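Local coordinates for possible substrate binding protein of ABC transporter system (PDB 3N0X) that probably binds branched-chain amino acids or related ligands as the substrate-binding component of an ABC transporter, at residues L65-Q70 with V92-K98. Sequence-based numbering, arbitrary orientation.
Sequences LAEAYQ and VAEENKK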
loop_
_atom_site.group_PDB
_atom_site.type_symbol
_atom_site.label_atom_id
_atom_site.label_comp_id
_atom_site.label_asym_id
_atom_site.label_seq_id
_atom_site.Cartn_x
_atom_site.Cartn_y
_atom_site.Cartn_z
ATOM N N LEU A 65 -10.802 18.500 6.205
ATOM C CA LEU A 65 -11.721 17.399 6.464
ATOM C C LEU A 65 -12.932 17.859 7.275
ATOM O O LEU A 65 -14.051 17.459 7.000
ATOM C CB LEU A 65 -11.020 16.231 7.164
ATOM C CG LEU A 65 -11.888 15.011 7.487
ATOM C CD1 LEU A 65 -12.549 14.443 6.201
ATOM C CD2 LEU A 65 -11.093 13.911 8.226
ATOM N N ALA A 66 -12.684 18.684 8.291
ATOM C CA ALA A 66 -13.768 19.266 9.049
ATOM C C ALA A 66 -14.691 20.069 8.142
ATOM O O ALA A 66 -15.908 19.953 8.200
ATOM C CB ALA A 66 -13.216 20.151 10.185
ATOM N N GLU A 67 -14.094 20.876 7.275
ATOM C CA GLU A 67 -14.879 21.644 6.319
ATOM C C GLU A 67 -15.722 20.744 5.407
ATOM O O GLU A 67 -16.880 21.047 5.089
ATOM C CB GLU A 67 -13.960 22.533 5.476
ATOM C CG GLU A 67 -14.725 23.453 4.541
ATOM C CD GLU A 67 -13.820 24.448 3.831
ATOM O OE1 GLU A 67 -13.200 24.069 2.811
ATOM O OE2 GLU A 67 -13.765 25.616 4.280
ATOM N N ALA A 68 -15.156 19.619 4.999
ATOM C CA ALA A 68 -15.880 18.676 4.160
ATOM C C ALA A 68 -17.117 18.142 4.836
ATOM O O ALA A 68 -18.174 18.072 4.225
ATOM C CB ALA A 68 -14.966 17.526 3.726
ATOM N N TYR A 69 -16.974 17.717 6.080
ATOM C CA TYR A 69 -18.087 17.186 6.828
ATOM C C TYR A 69 -19.121 18.231 7.228
ATOM O O TYR A 69 -20.320 17.954 7.239
ATOM C CB TYR A 69 -17.573 16.511 8.084
ATOM C CG TYR A 69 -16.790 15.217 7.882
ATOM C CD1 TYR A 69 -17.174 14.249 6.925
ATOM C CD2 TYR A 69 -15.706 14.920 8.708
ATOM C CE1 TYR A 69 -16.455 13.060 6.809
ATOM C CE2 TYR A 69 -15.004 13.765 8.602
ATOM C CZ TYR A 69 -15.364 12.826 7.659
ATOM O OH TYR A 69 -14.637 11.666 7.573
ATOM N N GLN A 70 -18.646 19.407 7.601
ATOM C CA GLN A 70 -19.518 20.430 8.196
ATOM C C GLN A 70 -20.107 21.500 7.278
ATOM O O GLN A 70 -21.184 22.017 7.566
ATOM C CB GLN A 70 -18.735 21.234 9.226
ATOM C CG GLN A 70 -18.377 20.388 10.454
ATOM C CD GLN A 70 -17.313 21.008 11.331
ATOM O OE1 GLN A 70 -16.976 22.178 11.180
ATOM N NE2 GLN A 70 -16.775 20.219 12.253
ATOM N N VAL A 92 -10.841 13.978 13.721
ATOM C CA VAL A 92 -11.873 14.785 13.059
ATOM C C VAL A 92 -13.067 13.924 12.634
ATOM O O VAL A 92 -14.225 14.331 12.745
ATOM C CB VAL A 92 -11.284 15.554 11.856
ATOM C CG1 VAL A 92 -12.351 16.397 11.189
ATOM C CG2 VAL A 92 -10.093 16.409 12.331
ATOM N N ALA A 93 -12.775 12.725 12.146
ATOM C CA ALA A 93 -13.835 11.790 11.825
ATOM C C ALA A 93 -14.685 11.474 13.051
ATOM O O ALA A 93 -15.911 11.521 12.999
ATOM C CB ALA A 93 -13.254 10.492 11.214
ATOM N N GLU A 94 -14.024 11.204 14.178
ATOM C CA GLU A 94 -14.733 10.907 15.407
ATOM C C GLU A 94 -15.537 12.120 15.878
ATOM O O GLU A 94 -16.688 11.967 16.298
ATOM C CB GLU A 94 -13.773 10.427 16.514
ATOM C CG GLU A 94 -14.477 10.132 17.840
ATOM C CD GLU A 94 -13.539 9.580 18.925
ATOM O OE1 GLU A 94 -12.785 8.639 18.650
ATOM O OE2 GLU A 94 -13.604 10.056 20.073
ATOM N N GLU A 95 -14.946 13.318 15.832
ATOM C CA GLU A 95 -15.642 14.535 16.296
ATOM C C GLU A 95 -16.941 14.791 15.532
ATOM O O GLU A 95 -17.938 15.181 16.107
ATOM C CB GLU A 95 -14.709 15.756 16.216
ATOM C CG GLU A 95 -15.361 17.105 16.589
ATOM N N ASN A 96 -16.893 14.569 14.214
ATOM C CA ASN A 96 -18.038 14.774 13.340
ATOM C C ASN A 96 -18.956 13.570 13.156
ATOM O O ASN A 96 -19.978 13.691 12.498
ATOM C CB ASN A 96 -17.519 15.250 11.995
ATOM C CG ASN A 96 -16.972 16.648 12.092
ATOM O OD1 ASN A 96 -17.750 17.606 12.118
ATOM N ND2 ASN A 96 -15.649 16.780 12.240
ATOM N N LYS A 97 -18.574 12.431 13.750
ATOM C CA LYS A 97 -19.321 11.172 13.638
ATOM C C LYS A 97 -19.586 10.821 12.176
ATOM O O LYS A 97 -20.694 10.511 11.784
ATOM C CB LYS A 97 -20.609 11.184 14.463
ATOM C CG LYS A 97 -20.377 11.297 15.961
ATOM C CD LYS A 97 -21.673 11.216 16.737
ATOM C CE LYS A 97 -21.440 11.309 18.251
ATOM N NZ LYS A 97 -22.748 11.161 18.962
ATOM N N LYS A 98 -18.508 10.870 11.394
ATOM C CA LYS A 98 -18.540 10.522 9.982
ATOM C C LYS A 98 -17.332 9.629 9.661
ATOM O O LYS A 98 -16.284 9.720 10.290
ATOM C CB LYS A 98 -18.614 11.787 9.108
ATOM C CG LYS A 98 -20.002 12.463 9.111
ATOM C CD LYS A 98 -20.124 13.543 8.043
ATOM C CE LYS A 98 -21.532 14.162 7.947
ATOM N NZ LYS A 98 -21.602 15.417 7.136
#
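The last turns of helices 58-70 and 83-96 run nearly parallel; the axes of the two segments come within 10.0 Å and are inclined by 26°, with Ala66 facing Val92 and Tyr69 facing Asn96. At the upstream end CG1 of Val92 wedges between Leu65 and Ala66, 4.0 Å from Ala66 CB. Farther along, the Tyr69 ring reaches across to Ala93 CA and Asn96 CB, its CD2 3.8 Å from Asn96 CB, and Lys98 folds over one ring face, Lys98 CB lying 3.6 Å from the centroid of the Tyr69 ring in a CH-pi contact. With CG anti to its own carbonyl carbon (chi1 -74°), the lysine chain then runs extended back along the tyrosine, and Lys98 NZ donates to a lone pair of Tyr69 O at 2.8 Å; Ala74 O takes a second bond from the ammonium. The phenol OH is hydrogen-bonded to Ile99 O. Replacing Tyr69 with an alanine would probably open a gap beside Ala93 and Asn96 and leave the aliphatic part of Lys98 without its ring support. On the outer side, Gln70 NE2 donates to Asn96 OD1 (2.8 Å, 167°), while Asn96 ND2 bonds Val92 O at 2.9 Å; together they hold the amide against rotation. Lys97, with positive phi, forms a Schellman motif with the last turn. Such side-by-side helices, packed over parallel strands 76-79 and 100-102, belong to the alpha/beta lobe of a periplasmic binding protein.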